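Local coordinates for protein MFP2b (Ascaris suum, PDB 2BJR) that probably enhances polymerization of the major sperm protein during amoeboid motility of nematode sperm, and binds a zinc ion, at residues Ile187-Cys200 / Ser268-Phe282. Residues are numbered along the deposited sequence; the frame is centred on the assembly and turned at random.
Sequences IVRVTLNEWADFRC and SIQILYELPEAIRGF
Leu272 lays CD1 over one face of the Trp195 indole, 3.9 Å from the centroid of its six-membered ring and 13° off the normal, a CH-pi contact; Gln270 O sits at the indole edge. CG of Leu272, anti to the backbone N (chi1 -178°), swings CD1 there, while CB lies over the same face near CZ3. On the opposite side of the two-stranded ladder, Ala196 CB stands over a face of the Tyr273 ring, 3.8 Å from its centroid, and Tyr273 OH meets the edge of the Phe198 ring in plane, 3.2 Å from CE1. Ile271 CD1 packs beside Phe198 CD1 at 3.6 Å. Between these two faces, backbone bonds join antiparallel strands 194-199 and 268-274; Ala196 and Ile271 bond reciprocally, each at 2.8 Å between N and O. Water links Glu194 N to Tyr273 O, and another Ile269 O to Asp197 OD1, which also bonds Tyr34. Beyond the ladder the two segments meet again: Val190 N gives a nearly straight bond to Ile279 O (2.9 Å, 173°), Gly281 N a more bent one to Val190 O. Val190 CG1 abuts Leu275 CD1 at 3.6 Å. Strand 229-235 flanks 268-274 on its other side, so 194-199 extends that curled sheet. The principle illustrated is that backbone bonds set the register while alternating side chains build two surfaces: one aromatic and aliphatic, the other apolar at Trp195 but polar toward Arg199, which pairs with Asp22.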
loop_
_atom_site.group_PDB
_atom_site.type_symbol
_atom_site.label_atom_id
_atom_site.label_comp_id
_atom_site.label_asym_id
_atom_site.label_seq_id
_atom_site.Cartn_x
_atom_site.Cartn_y
_atom_site.Cartn_z
ATOM N N ILE A 187 20.914 11.262 -0.796
ATOM C CA ILE A 187 19.667 10.497 -0.929
ATOM C C ILE A 187 18.915 10.886 -2.201
ATOM O O ILE A 187 19.030 12.012 -2.707
ATOM C CB ILE A 187 18.730 10.707 0.299
ATOM C CG1 ILE A 187 18.275 12.174 0.443
ATOM C CG2 ILE A 187 19.365 10.199 1.594
ATOM C CD1 ILE A 187 16.974 12.305 1.247
ATOM N N VAL A 188 18.163 9.941 -2.736
ATOM C CA VAL A 188 17.136 10.266 -3.697
ATOM C C VAL A 188 15.921 10.620 -2.857
ATOM O O VAL A 188 15.562 9.864 -1.949
ATOM C CB VAL A 188 16.822 9.058 -4.622
ATOM C CG1 VAL A 188 15.778 9.441 -5.668
ATOM C CG2 VAL A 188 18.130 8.526 -5.314
ATOM N N ARG A 189 15.289 11.764 -3.103
ATOM C CA ARG A 189 14.053 12.064 -2.380
ATOM C C ARG A 189 12.903 11.146 -2.843
ATOM O O ARG A 189 12.848 10.701 -3.997
ATOM C CB ARG A 189 13.678 13.546 -2.489
ATOM C CG ARG A 189 14.607 14.437 -1.666
ATOM C CD ARG A 189 14.269 15.917 -1.641
ATOM N NE ARG A 189 14.444 16.553 -2.942
ATOM C CZ ARG A 189 14.232 17.862 -3.185
ATOM N NH1 ARG A 189 13.851 18.678 -2.197
ATOM N NH2 ARG A 189 14.433 18.357 -4.405
ATOM N N VAL A 190 11.992 10.898 -1.910
ATOM C CA VAL A 190 10.887 9.961 -2.086
ATOM C C VAL A 190 9.868 10.558 -3.032
ATOM O O VAL A 190 9.454 11.697 -2.857
ATOM C CB VAL A 190 10.195 9.685 -0.739
ATOM C CG1 VAL A 190 9.018 8.772 -0.943
ATOM C CG2 VAL A 190 11.175 9.095 0.293
ATOM N N THR A 191 9.447 9.799 -4.030
ATOM C CA THR A 191 8.407 10.275 -4.957
ATOM C C THR A 191 7.130 9.446 -4.954
ATOM O O THR A 191 6.168 9.779 -5.643
ATOM C CB THR A 191 8.982 10.336 -6.367
ATOM O OG1 THR A 191 9.539 9.060 -6.712
ATOM C CG2 THR A 191 10.127 11.336 -6.442
ATOM N N LEU A 192 7.114 8.363 -4.182
ATOM C CA LEU A 192 5.895 7.597 -3.980
ATOM C C LEU A 192 5.137 8.059 -2.740
ATOM O O LEU A 192 5.725 8.313 -1.734
ATOM C CB LEU A 192 6.254 6.136 -3.805
ATOM C CG LEU A 192 7.035 5.590 -5.004
ATOM C CD1 LEU A 192 7.118 4.073 -4.864
ATOM C CD2 LEU A 192 6.452 5.938 -6.364
ATOM N N ASN A 193 3.833 8.172 -2.829
ATOM C CA ASN A 193 3.002 8.468 -1.661
ATOM C C ASN A 193 3.255 7.403 -0.628
ATOM O O ASN A 193 3.341 6.208 -0.958
ATOM C CB ASN A 193 1.526 8.438 -2.029
ATOM C CG ASN A 193 1.140 9.499 -3.042
ATOM O OD1 ASN A 193 0.589 9.182 -4.111
ATOM N ND2 ASN A 193 1.401 10.774 -2.698
ATOM N N GLU A 194 3.364 7.815 0.605
ATOM C CA GLU A 194 3.644 6.932 1.723
ATOM C C GLU A 194 2.315 6.474 2.349
ATOM O O GLU A 194 1.550 7.286 2.862
ATOM C CB GLU A 194 4.505 7.658 2.750
ATOM C CG GLU A 194 4.910 6.788 3.930
ATOM C CD GLU A 194 6.079 5.873 3.635
ATOM O OE1 GLU A 194 6.630 5.924 2.518
ATOM O OE2 GLU A 194 6.461 5.125 4.558
ATOM N N TRP A 195 2.034 5.167 2.269
ATOM C CA TRP A 195 0.815 4.584 2.831
ATOM C C TRP A 195 1.142 3.590 3.934
ATOM O O TRP A 195 1.928 2.684 3.711
ATOM C CB TRP A 195 0.058 3.848 1.703
ATOM C CG TRP A 195 -0.527 4.757 0.635
ATOM C CD1 TRP A 195 0.009 5.064 -0.585
ATOM C CD2 TRP A 195 -1.770 5.398 0.691
ATOM N NE1 TRP A 195 -0.861 5.840 -1.304
ATOM C CE2 TRP A 195 -1.954 6.084 -0.525
ATOM C CE3 TRP A 195 -2.774 5.480 1.664
ATOM C CZ2 TRP A 195 -3.095 6.821 -0.801
ATOM C CZ3 TRP A 195 -3.863 6.223 1.397
ATOM C CH2 TRP A 195 -4.031 6.877 0.168
ATOM N N ALA A 196 0.546 3.731 5.116
ATOM C CA ALA A 196 0.892 2.890 6.221
ATOM C C ALA A 196 -0.275 1.924 6.487
ATOM O O ALA A 196 -1.436 2.295 6.446
ATOM C CB ALA A 196 1.181 3.737 7.457
ATOM N N ASP A 197 0.039 0.684 6.815
ATOM C CA ASP A 197 -0.986 -0.336 7.150
ATOM C C ASP A 197 -1.365 -0.308 8.616
ATOM O O ASP A 197 -0.481 -0.346 9.496
ATOM C CB ASP A 197 -0.422 -1.718 6.822
ATOM C CG ASP A 197 -0.228 -1.913 5.315
ATOM O OD1 ASP A 197 -1.253 -2.057 4.635
ATOM O OD2 ASP A 197 0.890 -1.866 4.753
ATOM N N PHE A 198 -2.673 -0.267 8.849
ATOM C CA PHE A 198 -3.297 -0.344 10.141
ATOM C C PHE A 198 -4.626 -1.033 10.036
ATOM O O PHE A 198 -5.230 -1.097 8.974
ATOM C CB PHE A 198 -3.556 1.047 10.674
ATOM C CG PHE A 198 -2.346 1.763 11.121
ATOM C CD1 PHE A 198 -1.687 2.651 10.290
ATOM C CD2 PHE A 198 -1.879 1.595 12.431
ATOM C CE1 PHE A 198 -0.530 3.349 10.736
ATOM C CE2 PHE A 198 -0.728 2.307 12.883
ATOM C CZ PHE A 198 -0.068 3.167 12.022
ATOM N N ARG A 199 -5.131 -1.525 11.162
ATOM C CA ARG A 199 -6.496 -2.017 11.224
ATOM C C ARG A 199 -7.345 -1.019 11.959
ATOM O O ARG A 199 -6.892 -0.429 12.914
ATOM C CB ARG A 199 -6.581 -3.356 11.935
ATOM C CG ARG A 199 -5.768 -4.510 11.319
ATOM C CD ARG A 199 -5.826 -5.822 12.169
ATOM N NE ARG A 199 -5.230 -5.585 13.478
ATOM C CZ ARG A 199 -3.944 -5.676 13.751
ATOM N NH1 ARG A 199 -3.086 -6.108 12.839
ATOM N NH2 ARG A 199 -3.510 -5.357 14.968
ATOM N N CYS A 200 -8.603 -0.886 11.561
ATOM C CA CYS A 200 -9.531 -0.067 12.309
ATOM C C CYS A 200 -9.630 -0.634 13.696
ATOM O O CYS A 200 -9.562 -1.867 13.878
ATOM C CB CYS A 200 -10.911 -0.084 11.712
ATOM S SG CYS A 200 -10.840 0.822 10.189
ATOM N N SER A 268 -8.610 -4.067 7.791
ATOM C CA SER A 268 -7.364 -3.502 7.290
ATOM C C SER A 268 -7.598 -2.303 6.345
ATOM O O SER A 268 -8.377 -2.400 5.406
ATOM C CB SER A 268 -6.533 -4.569 6.597
ATOM O OG SER A 268 -5.922 -5.453 7.535
ATOM N N ILE A 269 -6.928 -1.185 6.637
ATOM C CA ILE A 269 -6.943 0.024 5.805
ATOM C C ILE A 269 -5.526 0.528 5.608
ATOM O O ILE A 269 -4.584 0.011 6.202
ATOM C CB ILE A 269 -7.763 1.171 6.441
ATOM C CG1 ILE A 269 -7.158 1.575 7.783
ATOM C CG2 ILE A 269 -9.219 0.760 6.546
ATOM C CD1 ILE A 269 -7.750 2.903 8.301
ATOM N N GLN A 270 -5.369 1.510 4.717
ATOM C CA GLN A 270 -4.060 2.137 4.511
ATOM C C GLN A 270 -4.213 3.627 4.823
ATOM O O GLN A 270 -5.144 4.273 4.344
ATOM C CB GLN A 270 -3.555 1.905 3.116
ATOM C CG GLN A 270 -3.322 0.410 2.824
ATOM C CD GLN A 270 -2.850 0.167 1.392
ATOM O OE1 GLN A 270 -2.132 0.974 0.854
ATOM N NE2 GLN A 270 -3.200 -0.992 0.813
ATOM N N ILE A 271 -3.311 4.135 5.631
ATOM C CA ILE A 271 -3.363 5.528 6.019
ATOM C C ILE A 271 -2.270 6.305 5.316
ATOM O O ILE A 271 -1.084 5.940 5.355
ATOM C CB ILE A 271 -3.240 5.675 7.531
ATOM C CG1 ILE A 271 -4.437 4.999 8.259
ATOM C CG2 ILE A 271 -3.142 7.179 7.904
ATOM C CD1 ILE A 271 -4.386 4.996 9.784
ATOM N N LEU A 272 -2.658 7.429 4.696
ATOM C CA LEU A 272 -1.695 8.252 3.975
ATOM C C LEU A 272 -0.861 9.076 4.992
ATOM O O LEU A 272 -1.419 9.632 5.930
ATOM C CB LEU A 272 -2.419 9.193 2.971
ATOM C CG LEU A 272 -1.512 10.058 2.123
ATOM C CD1 LEU A 272 -0.673 9.234 1.235
ATOM C CD2 LEU A 272 -2.326 11.008 1.298
ATOM N N TYR A 273 0.454 9.103 4.794
ATOM C CA TYR A 273 1.362 9.847 5.646
ATOM C C TYR A 273 2.065 10.942 4.861
ATOM O O TYR A 273 2.437 10.745 3.705
ATOM C CB TYR A 273 2.454 8.942 6.195
ATOM C CG TYR A 273 2.133 8.112 7.411
ATOM C CD1 TYR A 273 0.927 8.186 8.079
ATOM C CD2 TYR A 273 3.093 7.237 7.900
ATOM C CE1 TYR A 273 0.687 7.414 9.228
ATOM C CE2 TYR A 273 2.868 6.469 9.048
ATOM C CZ TYR A 273 1.675 6.563 9.707
ATOM O OH TYR A 273 1.477 5.793 10.830
ATOM N N GLU A 274 2.251 12.082 5.517
ATOM C CA GLU A 274 3.078 13.158 4.996
ATOM C C GLU A 274 4.461 12.918 5.558
ATOM O O GLU A 274 4.669 12.925 6.799
ATOM C CB GLU A 274 2.537 14.515 5.478
ATOM C CG GLU A 274 3.302 15.726 4.985
ATOM C CD GLU A 274 2.521 16.990 5.315
ATOM O OE1 GLU A 274 2.344 17.251 6.520
ATOM O OE2 GLU A 274 2.042 17.675 4.377
ATOM N N LEU A 275 5.395 12.701 4.652
ATOM C CA LEU A 275 6.758 12.441 5.018
ATOM C C LEU A 275 7.442 13.691 5.553
ATOM O O LEU A 275 6.995 14.782 5.288
ATOM C CB LEU A 275 7.498 11.966 3.806
ATOM C CG LEU A 275 6.972 10.611 3.346
ATOM C CD1 LEU A 275 7.584 10.290 2.024
ATOM C CD2 LEU A 275 7.294 9.547 4.415
ATOM N N PRO A 276 8.518 13.524 6.304
ATOM C CA PRO A 276 9.316 14.685 6.735
ATOM C C PRO A 276 9.805 15.488 5.528
ATOM O O PRO A 276 10.196 14.911 4.513
ATOM C CB PRO A 276 10.495 14.029 7.465
ATOM C CG PRO A 276 9.945 12.719 7.930
ATOM C CD PRO A 276 9.113 12.251 6.757
ATOM N N GLU A 277 9.799 16.813 5.613
ATOM C CA GLU A 277 10.044 17.607 4.407
ATOM C C GLU A 277 11.399 17.292 3.769
ATOM O O GLU A 277 11.523 17.254 2.536
ATOM C CB GLU A 277 9.947 19.113 4.668
ATOM C CG GLU A 277 10.003 19.925 3.362
ATOM C CD GLU A 277 9.334 21.295 3.461
ATOM O OE1 GLU A 277 9.365 21.877 4.561
ATOM O OE2 GLU A 277 8.777 21.804 2.431
ATOM N N ALA A 278 12.394 17.017 4.608
ATOM C CA ALA A 278 13.747 16.793 4.134
ATOM C C ALA A 278 13.902 15.555 3.254
ATOM O O ALA A 278 14.823 15.507 2.453
ATOM C CB ALA A 278 14.713 16.709 5.316
ATOM N N ILE A 279 13.020 14.556 3.368
ATOM C CA ILE A 279 13.178 13.359 2.537
ATOM C C ILE A 279 12.184 13.243 1.380
ATOM O O ILE A 279 12.370 12.412 0.501
ATOM C CB ILE A 279 13.131 12.064 3.386
ATOM C CG1 ILE A 279 11.700 11.730 3.799
ATOM C CG2 ILE A 279 14.133 12.129 4.587
ATOM C CD1 ILE A 279 11.649 10.414 4.575
ATOM N N ARG A 280 11.166 14.095 1.359
ATOM C CA ARG A 280 10.120 13.965 0.363
ATOM C C ARG A 280 10.408 14.759 -0.895
ATOM O O ARG A 280 11.034 15.824 -0.838
ATOM C CB ARG A 280 8.776 14.370 0.927
ATOM C CG ARG A 280 8.584 15.794 1.247
ATOM C CD ARG A 280 7.330 16.034 2.041
ATOM N NE ARG A 280 6.985 17.465 2.146
ATOM C CZ ARG A 280 6.603 18.076 3.254
ATOM N NH1 ARG A 280 6.487 17.432 4.403
ATOM N NH2 ARG A 280 6.317 19.364 3.215
ATOM N N GLY A 281 9.931 14.253 -2.019
ATOM C CA GLY A 281 10.178 14.863 -3.294
ATOM C C GLY A 281 8.973 15.626 -3.799
ATOM O O GLY A 281 8.945 15.984 -4.942
ATOM N N PHE A 282 7.966 15.805 -2.952
ATOM C CA PHE A 282 6.715 16.448 -3.319
ATOM C C PHE A 282 6.025 17.016 -2.076
ATOM O O PHE A 282 6.301 16.572 -0.950
ATOM C CB PHE A 282 5.805 15.434 -4.037
ATOM C CG PHE A 282 5.500 14.228 -3.203
ATOM C CD1 PHE A 282 4.416 14.219 -2.339
ATOM C CD2 PHE A 282 6.334 13.119 -3.258
ATOM C CE1 PHE A 282 4.162 13.099 -1.535
ATOM C CE2 PHE A 282 6.085 12.004 -2.468
ATOM C CZ PHE A 282 5.001 12.007 -1.609
HETATM O O HOH W 1 13.111 18.190 0.580
HETATM O O HOH W 2 3.267 10.688 1.208
HETATM O O HOH W 3 -3.682 -2.441 5.819
HETATM O O HOH W 4 -3.907 -3.884 8.178
#